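PDB 4CO9: kynurenine formamidase from Bacillus anthracis, which catalyses the zinc-dependent hydrolysis of N-formyl-L-kynurenine to L-kynurenine and formate, the second step of tryptophan degradation through the kynurenine pathway. Local coordinates for residues T55-P60 against A191-L196; F61-D66 against A161-L166; F136-G141 against F167-H172. One frame throughout, in Å; residues are numbered along the deposited sequence. Where two conformers were deposited one is given.

Interaction 1 (T55-P60 against A191-L196); sequences THIDAP and ALPLAL. With ZN (zinc ion), chain P; ZN (zinc ion), chain O.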
ATOM      1  N   THR C  55       8.474   3.040   5.571  1.00  6.71           N
ATOM      2  CA  THR C  55       7.462   2.430   6.405  1.00  6.75           C
ATOM      3  C   THR C  55       7.049   1.117   5.755  1.00  6.72           C
ATOM      4  O   THR C  55       6.645   1.096   4.591  1.00  6.38           O
ATOM      5  CB  THR C  55       6.268   3.383   6.549  1.00  6.85           C
ATOM      6  OG1 THR C  55       6.752   4.654   7.000  1.00  6.82           O
ATOM      7  CG2 THR C  55       5.268   2.851   7.549  1.00  6.94           C
ATOM      8  N   HIS C  56       7.149   0.014   6.494  1.00  6.64           N
ATOM      9  CA  HIS C  56       6.901  -1.281   5.902  1.00  6.95           C
ATOM     10  C   HIS C  56       6.589  -2.329   6.955  1.00  7.08           C
ATOM     11  O   HIS C  56       6.817  -2.110   8.149  1.00  6.89           O
ATOM     12  CB  HIS C  56       8.133  -1.721   5.102  1.00  7.07           C
ATOM     13  CG  HIS C  56       9.294  -2.087   5.958  1.00  7.27           C
ATOM     14  ND1 HIS C  56      10.160  -1.144   6.470  1.00  7.39           N
ATOM     15  CD2 HIS C  56       9.726  -3.287   6.408  1.00  7.28           C
ATOM     16  CE1 HIS C  56      11.095  -1.753   7.173  1.00  7.49           C
ATOM     17  NE2 HIS C  56      10.849  -3.050   7.156  1.00  7.48           N
ATOM     18  N   ILE C  57       6.091  -3.468   6.500  1.00  7.23           N
ATOM     19  CA  ILE C  57       5.804  -4.590   7.374  1.00  7.51           C
ATOM     20  C   ILE C  57       6.710  -5.765   7.018  1.00  7.81           C
ATOM     21  O   ILE C  57       7.087  -5.934   5.855  1.00  7.52           O
ATOM     22  CB  ILE C  57       4.302  -4.995   7.338  1.00  7.58           C
ATOM     23  CG1 ILE C  57       3.866  -5.524   5.961  1.00  7.79           C
ATOM     24  CG2 ILE C  57       3.447  -3.813   7.753  1.00  7.50           C
ATOM     25  CD1 ILE C  57       3.933  -7.045   5.830  1.00  7.97           C
ATOM     26  N   ASP C  58       7.042  -6.561   8.031  1.00  7.99           N
ATOM     27  CA  ASP C  58       7.826  -7.785   7.866  1.00  8.37           C
ATOM     28  C   ASP C  58       6.909  -9.003   7.804  1.00  8.82           C
ATOM     29  O   ASP C  58       5.963  -9.109   8.583  1.00  8.81           O
ATOM     30  CB  ASP C  58       8.739  -8.022   9.054  1.00  8.48           C
ATOM     31  CG  ASP C  58       9.829  -7.004   9.188  1.00  8.72           C
ATOM     32  OD1 ASP C  58      10.092  -6.221   8.256  1.00  8.41           O
ATOM     33  OD2 ASP C  58      10.437  -6.991  10.282  1.00  9.54           O
ATOM     34  N   ALA C  59       7.191  -9.919   6.884  1.00  9.05           N
ATOM     35  CA  ALA C  59       6.557 -11.241   6.895  1.00  9.53           C
ATOM     36  C   ALA C  59       7.509 -12.199   7.618  1.00  9.92           C
ATOM     37  O   ALA C  59       8.710 -11.938   7.668  1.00 10.26           O
ATOM     38  CB  ALA C  59       6.307 -11.723   5.482  1.00  9.55           C
ATOM     39  N   PRO C  60       6.984 -13.297   8.183  1.00 10.18           N
ATOM     40  CA  PRO C  60       7.842 -14.235   8.904  1.00 10.24           C
ATOM     41  C   PRO C  60       8.951 -14.824   8.021  1.00 10.52           C
ATOM     42  O   PRO C  60      10.049 -15.100   8.507  1.00 10.68           O
ATOM     43  CB  PRO C  60       6.863 -15.308   9.378  1.00 10.33           C
ATOM     44  CG  PRO C  60       5.570 -14.579   9.514  1.00 10.44           C
ATOM     45  CD  PRO C  60       5.552 -13.577   8.404  1.00 10.30           C
ATOM     46  N   ALA C 191      -2.482  -0.010   7.474  1.00  8.26           N
ATOM     47  CA  ALA C 191      -1.090  -0.242   7.089  1.00  8.34           C
ATOM     48  C   ALA C 191      -0.945  -1.538   6.292  1.00  8.09           C
ATOM     49  O   ALA C 191      -0.314  -2.491   6.737  1.00  8.05           O
ATOM     50  CB  ALA C 191      -0.205  -0.256   8.319  1.00  8.25           C
ATOM     51  N   LEU C 192      -1.550  -1.564   5.106  1.00  7.93           N
ATOM     52  CA  LEU C 192      -1.753  -2.808   4.374  1.00  8.07           C
ATOM     53  C   LEU C 192      -0.559  -3.185   3.508  1.00  7.89           C
ATOM     54  O   LEU C 192      -0.067  -2.354   2.748  1.00  8.00           O
ATOM     55  CB  LEU C 192      -2.988  -2.695   3.474  1.00  8.31           C
ATOM     56  CG  LEU C 192      -4.345  -2.812   4.170  1.00  8.52           C
ATOM     57  CD1 LEU C 192      -5.416  -2.128   3.341  1.00  8.51           C
ATOM     58  CD2 LEU C 192      -4.697  -4.271   4.407  1.00  8.71           C
ATOM     59  N   PRO C 193      -0.113  -4.449   3.588  1.00  7.80           N
ATOM     60  CA  PRO C 193       0.921  -4.885   2.640  1.00  7.75           C
ATOM     61  C   PRO C 193       0.370  -5.010   1.235  1.00  7.52           C
ATOM     62  O   PRO C 193      -0.820  -5.301   1.054  1.00  7.25           O
ATOM     63  CB  PRO C 193       1.336  -6.265   3.143  1.00  7.82           C
ATOM     64  CG  PRO C 193       0.289  -6.712   4.095  1.00  7.86           C
ATOM     65  CD  PRO C 193      -0.541  -5.523   4.503  1.00  7.88           C
ATOM     66  N   LEU C 194       1.235  -4.799   0.251  1.00  7.29           N
ATOM     67  CA  LEU C 194       0.918  -5.131  -1.116  1.00  7.29           C
ATOM     68  C   LEU C 194       0.704  -6.638  -1.222  1.00  7.19           C
ATOM     69  O   LEU C 194       1.185  -7.402  -0.382  1.00  7.25           O
ATOM     70  CB  LEU C 194       2.049  -4.676  -2.043  1.00  7.48           C
ATOM     71  CG  LEU C 194       2.336  -3.165  -2.067  1.00  7.58           C
ATOM     72  CD1 LEU C 194       3.492  -2.886  -3.017  1.00  7.75           C
ATOM     73  CD2 LEU C 194       1.109  -2.382  -2.504  1.00  7.63           C
ATOM     74  N   ALA C 195      -0.018  -7.069  -2.252  1.00  7.10           N
ATOM     75  CA  ALA C 195      -0.384  -8.474  -2.399  1.00  7.12           C
ATOM     76  C   ALA C 195       0.771  -9.318  -2.961  1.00  7.14           C
ATOM     77  O   ALA C 195       0.627  -9.962  -3.980  1.00  7.18           O
ATOM     78  CB  ALA C 195      -1.617  -8.593  -3.280  1.00  7.09           C
ATOM     79  N   LEU C 196       1.909  -9.321  -2.268  1.00  7.10           N
ATOM     80  CA  LEU C 196       3.124  -9.939  -2.790  1.00  7.14           C
ATOM     81  C   LEU C 196       3.170 -11.420  -2.462  1.00  7.38           C
ATOM     82  O   LEU C 196       3.338 -11.782  -1.304  1.00  7.39           O
ATOM     83  CB  LEU C 196       4.351  -9.240  -2.214  1.00  7.05           C
ATOM     84  CG  LEU C 196       4.555  -7.818  -2.718  1.00  6.95           C
ATOM     85  CD1 LEU C 196       5.408  -7.001  -1.760  1.00  6.80           C
ATOM     86  CD2 LEU C 196       5.176  -7.848  -4.101  1.00  6.98           C
TER
HETATM   87 ZN    ZN P 402      11.731  -4.971   8.017  1.00 22.07          ZN
HETATM   88 ZN    ZN O 401      12.109  -6.091  10.887  1.00 23.31          ZN
HETATM   89  O   HOH W   1      13.137  -5.951   9.146  1.00  9.58           O
HETATM   90  O   HOH W   2      14.421  -5.232  11.464  1.00 18.80           O

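Interaction 2 (F61-D66 against A161-L166); sequences FHFDND and AAHHQL. With ZN (zinc ion), chain O.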
ATOM      1  N   PHE C  61       8.701 -14.930   6.726  1.00 10.41           N
ATOM      2  CA  PHE C  61       9.728 -15.381   5.790  1.00 10.32           C
ATOM      3  C   PHE C  61      11.022 -14.550   5.852  1.00 10.41           C
ATOM      4  O   PHE C  61      12.098 -15.063   5.520  1.00 10.13           O
ATOM      5  CB  PHE C  61       9.168 -15.408   4.374  1.00 10.70           C
ATOM      6  CG  PHE C  61      10.179 -15.802   3.314  1.00 10.85           C
ATOM      7  CD1 PHE C  61      10.830 -17.012   3.377  1.00 10.82           C
ATOM      8  CD2 PHE C  61      10.462 -14.957   2.249  1.00 10.66           C
ATOM      9  CE1 PHE C  61      11.746 -17.371   2.404  1.00 10.58           C
ATOM     10  CE2 PHE C  61      11.380 -15.309   1.279  1.00 10.61           C
ATOM     11  CZ  PHE C  61      12.026 -16.525   1.359  1.00 10.52           C
ATOM     12  N   HIS C  62      10.925 -13.281   6.264  1.00 10.01           N
ATOM     13  CA  HIS C  62      12.092 -12.415   6.423  1.00 10.49           C
ATOM     14  C   HIS C  62      13.138 -13.031   7.360  1.00 11.06           C
ATOM     15  O   HIS C  62      14.333 -12.934   7.091  1.00 11.18           O
ATOM     16  CB  HIS C  62      11.671 -11.055   6.959  1.00 10.38           C
ATOM     17  CG  HIS C  62      12.801 -10.120   7.234  1.00 10.38           C
ATOM     18  ND1 HIS C  62      13.759  -9.814   6.299  1.00 10.50           N
ATOM     19  CD2 HIS C  62      13.098  -9.384   8.323  1.00 10.85           C
ATOM     20  CE1 HIS C  62      14.616  -8.951   6.807  1.00 10.48           C
ATOM     21  NE2 HIS C  62      14.232  -8.669   8.039  1.00 10.85           N
ATOM     22  N   PHE C  63      12.692 -13.698   8.410  1.00 11.74           N
ATOM     23  CA  PHE C  63      13.620 -14.279   9.401  1.00 12.96           C
ATOM     24  C   PHE C  63      13.484 -15.793   9.627  1.00 13.55           C
ATOM     25  O   PHE C  63      14.200 -16.365  10.449  1.00 13.71           O
ATOM     26  CB  PHE C  63      13.467 -13.530  10.720  1.00 13.35           C
ATOM     27  CG  PHE C  63      12.049 -13.378  11.164  1.00 13.67           C
ATOM     28  CD1 PHE C  63      11.436 -14.376  11.908  1.00 14.32           C
ATOM     29  CD2 PHE C  63      11.316 -12.246  10.818  1.00 14.33           C
ATOM     30  CE1 PHE C  63      10.124 -14.236  12.320  1.00 14.68           C
ATOM     31  CE2 PHE C  63       9.995 -12.102  11.227  1.00 14.46           C
ATOM     32  CZ  PHE C  63       9.407 -13.100  11.973  1.00 14.65           C
ATOM     33  N   ASP C  64      12.581 -16.429   8.899  1.00 14.10           N
ATOM     34  CA  ASP C  64      12.339 -17.865   9.030  1.00 15.09           C
ATOM     35  C   ASP C  64      12.083 -18.407   7.641  1.00 15.07           C
ATOM     36  O   ASP C  64      11.084 -18.038   7.012  1.00 15.23           O
ATOM     37  CB  ASP C  64      11.129 -18.086   9.940  1.00 15.75           C
ATOM     38  CG  ASP C  64      10.783 -19.549  10.141  1.00 16.27           C
ATOM     39  OD1 ASP C  64      11.206 -20.437   9.372  1.00 15.64           O
ATOM     40  OD2 ASP C  64      10.060 -19.803  11.113  1.00 18.39           O
ATOM     41  N   ASN C  65      12.965 -19.281   7.160  1.00 15.29           N
ATOM     42  CA  ASN C  65      12.812 -19.847   5.825  1.00 15.70           C
ATOM     43  C   ASN C  65      11.487 -20.540   5.601  1.00 15.94           C
ATOM     44  O   ASN C  65      11.004 -20.572   4.482  1.00 15.51           O
ATOM     45  CB  ASN C  65      13.918 -20.853   5.505  1.00 16.29           C
ATOM     46  CG  ASN C  65      15.249 -20.192   5.251  1.00 16.26           C
ATOM     47  OD1 ASN C  65      15.316 -19.048   4.790  1.00 16.55           O
ATOM     48  ND2 ASN C  65      16.317 -20.902   5.555  1.00 16.18           N
ATOM     49  N   ASP C  66      10.890 -21.076   6.658  1.00 16.14           N
ATOM     50  CA  ASP C  66       9.590 -21.736   6.540  1.00 17.10           C
ATOM     51  C   ASP C  66       8.409 -20.827   6.897  1.00 15.91           C
ATOM     52  O   ASP C  66       7.273 -21.290   6.965  1.00 16.11           O
ATOM     53  CB  ASP C  66       9.567 -22.978   7.431  1.00 17.98           C
ATOM     54  CG  ASP C  66      10.608 -23.997   7.023  1.00 19.74           C
ATOM     55  OD1 ASP C  66      10.650 -24.351   5.835  1.00 19.66           O
ATOM     56  OD2 ASP C  66      11.416 -24.399   7.883  1.00 22.29           O
ATOM     57  N   ALA C 161      15.681 -12.062  18.218  1.00 19.29           N
ATOM     58  CA  ALA C 161      14.814 -12.692  19.191  1.00 18.81           C
ATOM     59  C   ALA C 161      13.433 -12.054  19.197  1.00 17.67           C
ATOM     60  O   ALA C 161      12.442 -12.758  19.274  1.00 17.33           O
ATOM     61  CB  ALA C 161      15.442 -12.622  20.572  1.00 19.83           C
ATOM     62  N   ALA C 162      13.374 -10.730  19.093  1.00 16.97           N
ATOM     63  CA  ALA C 162      12.082 -10.047  19.079  1.00 16.17           C
ATOM     64  C   ALA C 162      11.255 -10.399  17.863  1.00 15.27           C
ATOM     65  O   ALA C 162      10.078 -10.726  18.007  1.00 15.35           O
ATOM     66  CB  ALA C 162      12.258  -8.544  19.181  1.00 16.54           C
ATOM     67  N   HIS C 163      11.857 -10.379  16.673  1.00 14.52           N
ATOM     68  CA  HIS C 163      11.112 -10.794  15.469  1.00 14.10           C
ATOM     69  C   HIS C 163      10.504 -12.189  15.666  1.00 14.43           C
ATOM     70  O   HIS C 163       9.315 -12.406  15.437  1.00 13.85           O
ATOM     71  CB  HIS C 163      12.004 -10.854  14.237  1.00 13.70           C
ATOM     72  CG  HIS C 163      12.327  -9.524  13.639  1.00 13.08           C
ATOM     73  ND1 HIS C 163      13.382  -8.755  14.068  1.00 13.00           N
ATOM     74  CD2 HIS C 163      11.752  -8.839  12.619  1.00 12.95           C
ATOM     75  CE1 HIS C 163      13.454  -7.659  13.333  1.00 12.82           C
ATOM     76  NE2 HIS C 163      12.474  -7.684  12.451  1.00 12.64           N
ATOM     77  N   HIS C 164      11.339 -13.129  16.081  1.00 15.26           N
ATOM     78  CA  HIS C 164      10.914 -14.512  16.247  1.00 16.90           C
ATOM     79  C   HIS C 164       9.821 -14.659  17.302  1.00 17.45           C
ATOM     80  O   HIS C 164       8.818 -15.326  17.064  1.00 18.01           O
ATOM     81  CB  HIS C 164      12.111 -15.414  16.599  1.00 17.33           C
ATOM     82  CG  HIS C 164      12.928 -15.815  15.417  1.00 17.21           C
ATOM     83  ND1 HIS C 164      14.051 -15.124  15.022  1.00 17.65           N
ATOM     84  CD2 HIS C 164      12.779 -16.831  14.538  1.00 17.51           C
ATOM     85  CE1 HIS C 164      14.562 -15.706  13.953  1.00 17.31           C
ATOM     86  NE2 HIS C 164      13.816 -16.747  13.643  1.00 17.39           N
ATOM     87  N   GLN C 165      10.022 -14.050  18.467  1.00 18.58           N
ATOM     88  CA  GLN C 165       9.071 -14.209  19.555  1.00 19.40           C
ATOM     89  C   GLN C 165       7.741 -13.542  19.235  1.00 18.86           C
ATOM     90  O   GLN C 165       6.680 -14.089  19.548  1.00 18.13           O
ATOM     91  CB  GLN C 165       9.650 -13.701  20.874  1.00 21.11           C
ATOM     92  CG  GLN C 165      10.697 -14.634  21.467  1.00 22.42           C
ATOM     93  CD  GLN C 165      10.162 -16.046  21.651  1.00 23.80           C
ATOM     94  OE1 GLN C 165       9.150 -16.254  22.317  1.00 26.07           O
ATOM     95  NE2 GLN C 165      10.824 -17.019  21.036  1.00 24.88           N
ATOM     96  N   LEU C 166       7.797 -12.374  18.598  1.00 18.55           N
ATOM     97  CA  LEU C 166       6.574 -11.677  18.225  1.00 17.59           C
ATOM     98  C   LEU C 166       5.725 -12.544  17.318  1.00 17.65           C
ATOM     99  O   LEU C 166       4.560 -12.822  17.628  1.00 17.80           O
ATOM    100  CB  LEU C 166       6.880 -10.328  17.562  1.00 17.29           C
ATOM    101  CG  LEU C 166       7.386  -9.248  18.512  1.00 17.00           C
ATOM    102  CD1 LEU C 166       7.944  -8.056  17.740  1.00 16.47           C
ATOM    103  CD2 LEU C 166       6.295  -8.801  19.467  1.00 17.24           C
TER
HETATM  104 ZN    ZN O 401      12.109  -6.091  10.887  1.00 23.31          ZN
HETATM  105  O   HOH W   1      13.137  -5.951   9.146  1.00  9.58           O
HETATM  106  O   HOH W   2      14.421  -5.232  11.464  1.00 18.80           O

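Interaction 3 (F136-G141 against F167-H172); sequences FLSEKG and FKHSIH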
ATOM      1  N   PHE C 136       3.488 -11.074  26.900  1.00 25.08           N
ATOM      2  CA  PHE C 136       2.749  -9.994  27.556  1.00 26.77           C
ATOM      3  C   PHE C 136       1.697  -9.378  26.637  1.00 26.83           C
ATOM      4  O   PHE C 136       0.529  -9.288  26.995  1.00 25.60           O
ATOM      5  CB  PHE C 136       3.719  -8.901  28.013  1.00 28.53           C
ATOM      6  CG  PHE C 136       3.048  -7.734  28.670  1.00 31.56           C
ATOM      7  CD1 PHE C 136       2.509  -7.863  29.939  1.00 32.78           C
ATOM      8  CD2 PHE C 136       2.951  -6.501  28.022  1.00 33.66           C
ATOM      9  CE1 PHE C 136       1.889  -6.789  30.562  1.00 33.13           C
ATOM     10  CE2 PHE C 136       2.331  -5.423  28.641  1.00 34.33           C
ATOM     11  CZ  PHE C 136       1.805  -5.571  29.915  1.00 33.78           C
ATOM     12  N   LEU C 137       2.124  -8.944  25.457  1.00 26.18           N
ATOM     13  CA  LEU C 137       1.216  -8.318  24.496  1.00 26.29           C
ATOM     14  C   LEU C 137       0.176  -9.295  23.960  1.00 24.59           C
ATOM     15  O   LEU C 137      -0.998  -8.956  23.827  1.00 25.79           O
ATOM     16  CB  LEU C 137       2.007  -7.722  23.323  1.00 27.19           C
ATOM     17  CG  LEU C 137       2.917  -6.545  23.668  1.00 28.39           C
ATOM     18  CD1 LEU C 137       3.688  -6.110  22.433  1.00 29.40           C
ATOM     19  CD2 LEU C 137       2.136  -5.383  24.249  1.00 30.18           C
ATOM     20  N   SER C 138       0.618 -10.496  23.646  1.00 23.15           N
ATOM     21  CA  SER C 138      -0.256 -11.526  23.112  1.00 24.50           C
ATOM     22  C   SER C 138      -1.370 -11.892  24.075  1.00 24.63           C
ATOM     23  O   SER C 138      -2.526 -12.064  23.673  1.00 23.21           O
ATOM     24  CB  SER C 138       0.565 -12.773  22.782  1.00 24.20           C
ATOM     25  OG  SER C 138      -0.250 -13.831  22.310  1.00 26.13           O
ATOM     26  N   GLU C 139      -1.025 -11.984  25.350  1.00 25.38           N
ATOM     27  CA  GLU C 139      -2.017 -12.240  26.391  1.00 25.71           C
ATOM     28  C   GLU C 139      -3.122 -11.167  26.389  1.00 26.06           C
ATOM     29  O   GLU C 139      -4.277 -11.459  26.677  1.00 24.93           O
ATOM     30  CB  GLU C 139      -1.352 -12.205  27.772  0.50 26.31           C
ATOM     31  CG  GLU C 139      -2.130 -12.892  28.901  0.50 26.65           C
ATOM     32  CD  GLU C 139      -3.151 -11.958  29.526  0.50 27.09           C
ATOM     33  OE1 GLU C 139      -2.866 -10.744  29.610  0.50 27.16           O
ATOM     34  OE2 GLU C 139      -4.234 -12.432  29.931  0.50 27.15           O
ATOM     35  N   LYS C 140      -2.758  -9.925  26.083  1.00 26.27           N
ATOM     36  CA  LYS C 140      -3.740  -8.832  26.019  1.00 26.53           C
ATOM     37  C   LYS C 140      -4.588  -8.842  24.766  1.00 24.68           C
ATOM     38  O   LYS C 140      -5.574  -8.116  24.702  1.00 26.08           O
ATOM     39  CB  LYS C 140      -3.047  -7.476  26.140  1.00 28.47           C
ATOM     40  CG  LYS C 140      -2.273  -7.344  27.424  1.00 29.77           C
ATOM     41  CD  LYS C 140      -2.225  -5.920  27.915  1.00 31.17           C
ATOM     42  CE  LYS C 140      -1.460  -5.853  29.220  1.00 31.94           C
ATOM     43  NZ  LYS C 140      -2.146  -6.598  30.310  1.00 32.84           N
ATOM     44  N   GLY C 141      -4.203  -9.639  23.771  1.00 22.68           N
ATOM     45  CA  GLY C 141      -4.928  -9.693  22.499  1.00 21.90           C
ATOM     46  C   GLY C 141      -4.320  -8.810  21.409  1.00 20.32           C
ATOM     47  O   GLY C 141      -4.931  -8.582  20.376  1.00 20.68           O
ATOM     48  N   PHE C 167       6.305 -13.029  16.229  1.00 17.73           N
ATOM     49  CA  PHE C 167       5.525 -13.858  15.322  1.00 19.13           C
ATOM     50  C   PHE C 167       5.125 -15.213  15.952  1.00 20.40           C
ATOM     51  O   PHE C 167       4.046 -15.728  15.653  1.00 19.31           O
ATOM     52  CB  PHE C 167       6.125 -13.950  13.902  1.00 19.34           C
ATOM     53  CG  PHE C 167       5.550 -12.919  12.926  1.00 18.72           C
ATOM     54  CD1 PHE C 167       4.305 -13.105  12.352  1.00 19.02           C
ATOM     55  CD2 PHE C 167       6.256 -11.768  12.591  1.00 19.04           C
ATOM     56  CE1 PHE C 167       3.783 -12.180  11.453  1.00 18.63           C
ATOM     57  CE2 PHE C 167       5.738 -10.838  11.687  1.00 18.59           C
ATOM     58  CZ  PHE C 167       4.504 -11.049  11.120  1.00 18.42           C
ATOM     59  N   LYS C 168       5.939 -15.749  16.861  1.00 22.24           N
ATOM     60  CA  LYS C 168       5.566 -16.966  17.610  1.00 24.24           C
ATOM     61  C   LYS C 168       4.268 -16.752  18.385  1.00 24.24           C
ATOM     62  O   LYS C 168       3.545 -17.708  18.657  1.00 24.70           O
ATOM     63  CB  LYS C 168       6.677 -17.333  18.585  0.50 25.75           C
ATOM     64  CG  LYS C 168       6.682 -18.768  19.099  0.50 27.71           C
ATOM     65  CD  LYS C 168       7.748 -18.962  20.181  0.50 28.88           C
ATOM     66  CE  LYS C 168       8.546 -20.248  20.003  0.50 29.55           C
ATOM     67  NZ  LYS C 168       7.697 -21.455  20.022  0.50 30.19           N
ATOM     68  N   HIS C 169       4.008 -15.507  18.777  1.00 24.32           N
ATOM     69  CA  HIS C 169       2.811 -15.152  19.537  1.00 24.57           C
ATOM     70  C   HIS C 169       1.762 -14.435  18.694  1.00 25.43           C
ATOM     71  O   HIS C 169       0.909 -13.741  19.229  1.00 24.67           O
ATOM     72  CB  HIS C 169       3.197 -14.296  20.734  1.00 25.21           C
ATOM     73  CG  HIS C 169       3.940 -15.051  21.787  1.00 25.99           C
ATOM     74  ND1 HIS C 169       5.304 -15.229  21.748  1.00 25.04           N
ATOM     75  CD2 HIS C 169       3.505 -15.683  22.904  1.00 26.65           C
ATOM     76  CE1 HIS C 169       5.683 -15.933  22.799  1.00 26.79           C
ATOM     77  NE2 HIS C 169       4.610 -16.223  23.516  1.00 27.56           N
ATOM     78  N   SER C 170       1.847 -14.616  17.380  1.00 24.68           N
ATOM     79  CA  SER C 170       0.890 -14.081  16.428  1.00 24.59           C
ATOM     80  C   SER C 170       0.854 -12.553  16.383  1.00 21.88           C
ATOM     81  O   SER C 170      -0.157 -11.983  16.007  1.00 21.19           O
ATOM     82  CB  SER C 170      -0.510 -14.657  16.693  1.00 25.69           C
ATOM     83  OG  SER C 170      -0.522 -16.032  16.378  1.00 27.19           O
ATOM     84  N   ILE C 171       1.967 -11.915  16.742  1.00 19.19           N
ATOM     85  CA  ILE C 171       2.072 -10.466  16.704  1.00 17.27           C
ATOM     86  C   ILE C 171       2.856 -10.054  15.463  1.00 15.47           C
ATOM     87  O   ILE C 171       4.012 -10.411  15.296  1.00 14.42           O
ATOM     88  CB  ILE C 171       2.788  -9.890  17.923  1.00 17.16           C
ATOM     89  CG1 ILE C 171       2.078 -10.334  19.198  1.00 17.79           C
ATOM     90  CG2 ILE C 171       2.846  -8.370  17.828  1.00 17.10           C
ATOM     91  CD1 ILE C 171       2.825  -9.988  20.464  1.00 18.20           C
ATOM     92  N   HIS C 172       2.192  -9.279  14.617  1.00 13.61           N
ATOM     93  CA  HIS C 172       2.747  -8.817  13.364  1.00 12.50           C
ATOM     94  C   HIS C 172       3.560  -7.553  13.590  1.00 11.34           C
ATOM     95  O   HIS C 172       3.441  -6.926  14.625  1.00 11.22           O
ATOM     96  CB  HIS C 172       1.616  -8.600  12.389  1.00 12.62           C
ATOM     97  CG  HIS C 172       0.887  -9.862  12.054  1.00 12.90           C
ATOM     98  ND1 HIS C 172       0.798 -10.344  10.770  1.00 13.94           N
ATOM     99  CD2 HIS C 172       0.243 -10.755  12.836  1.00 13.11           C
ATOM    100  CE1 HIS C 172       0.105 -11.470  10.770  1.00 13.67           C
ATOM    101  NE2 HIS C 172      -0.236 -11.744  12.011  1.00 13.68           N
TER

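Interaction 1 (T55-P60 against A191-L196)
Strand 56-58, which supplies ligands to the binuclear zinc site of this cyclase-family hydrolase, is backed here by the loop that follows strand 185-190, and the contact rests on Ile57 against Pro193 and Ala191. The two backbones come nearest at Ile57 and Pro193, with CA atoms 6.8 Å apart and no hydrogen bond between the segments, so the join is purely van der Waals. Ile57 CD1 lies 3.8 Å from Pro193 CB, and the isoleucine chain crosses the pyrrolidine ring at about a right angle. Its chi1 of 65° sets CG1 between the backbone N and the carbonyl carbon; the same rotation holds the CG2 branch beside the backbone N, where it meets the carbonyl of Ala191, a buried oxygen with no polar partner. Leu174 of strand 172-175 touches both Ile57 and Ala191, extending the apolar packing to the neighbouring strand, while Pro193 O accepts a hydrogen bond from Arg205 of the second subunit.

Alternation along the strand sends the neighbours of Ile57 to the metals. His56 points away from the loop and its NE2 binds one zinc at 2.3 Å; His52 and Glu175 also bind this ion. Asp58 bridges the pair, with OD1 2.1 Å from the first zinc and OD2 2.0 Å from the second.

Interaction 2 (F61-D66 against A161-L166)
Phe63 packs on two consecutive histidines of helix 161-168 and meets each differently. His163 CB sits over one face of the phenyl ring, 3.8 Å from its centroid and only 13° off the ring normal, a well-centred CH-pi contact. The imidazole of His163 is turned obliquely to the phenyl plane. With His164 the roles change: the phenyl presents its edge to the imidazole face, CD1 standing 3.7 Å above the centre of that ring, with the planes at 66° in an edge-to-face arrangement. A chi1 of 49°, which tucks CG between the backbone N and the carbonyl carbon, turns the phenyl towards the helix.

In the next shell, polar bonds fix how both imidazoles are turned. His163 ND1 is hydrogen-bonded to Asp153, leaving NE2 to bind zinc at 2.3 Å, and His164 ND1 bonds to the carbonyl of Leu160 one turn earlier. Lys36 of the second subunit bonds to Phe63 O and packs on His164, so the dimer interface reaches this cluster. Farther along the loop, Asp66 N donates to Asp64 OD1 at 2.8 Å, closing an Asx turn. His62, inferred to be the proton donor/acceptor, places NE2 4.9 Å from His163 NE2. Phe63, His163 and His164 thus form an aromatic cluster beside the binuclear zinc site, joining the loop after strand 56-58 to the helix that supplies one metal ligand.

Interaction 3 (F136-G141 against F167-H172)
Ser138 and His169 face each other where two helices end, each closed by a Schellman motif: helix 133-140 at Gly141 and helix 161-168 at Ser170, both of positive phi. The two side chains meet at their beta carbons, Ser138 CB to His169 CB at 3.7 Å, and the imidazole stands obliquely to the serine. Ser138 OG, set anti to its own N by a chi1 of 177°, reaches His169 O at 3.3 Å in a weak hydrogen bond. The ring's ND1 bonds back to Gln165 O, in the last turn of helix 161-168, which restrains the rotation of the imidazole.

Alongside this polar pair runs an apolar one. Ile171 extends CG1 away from its carbonyl carbon (chi1 -57°), and with chi2 at 171° the extended chain carries CD1 to Leu137 CB at 3.7 Å. Ile145 of strand 144-147 touches both side chains, which seats the helix end on the sheet. The turn that brings Ile171 here is held by Ser170 N bonding to Phe167 O, and Ile171 CD1 also reaches the helix backbone, 3.9 Å from Ser138 N.

How the interactions relate
Interactions 1 and 2 are buried and share the second zinc: Asp58 OD2 and His163 NE2, 3.1 Å apart, both bind it. Both contacts also touch the second subunit. Interaction 3 is only partly buried and touches no other protein chain; its Ile171 side chain lies about 12 Å from the nearer zinc. Their chemistry follows suit: aliphatic packing behind a metal-bearing strand in interaction 1, aromatic contacts beside the zinc in interaction 2, and a weak hydroxyl bond next to aliphatic packing in interaction 3. Interactions 2 and 3 use the same helix, 161-168, and are joined by the probable bond from Ile171 N to Leu166 O. Phe167, in segment 167-172, packs its ring on Phe63 of interaction 2 and Pro60 of segment 55-60.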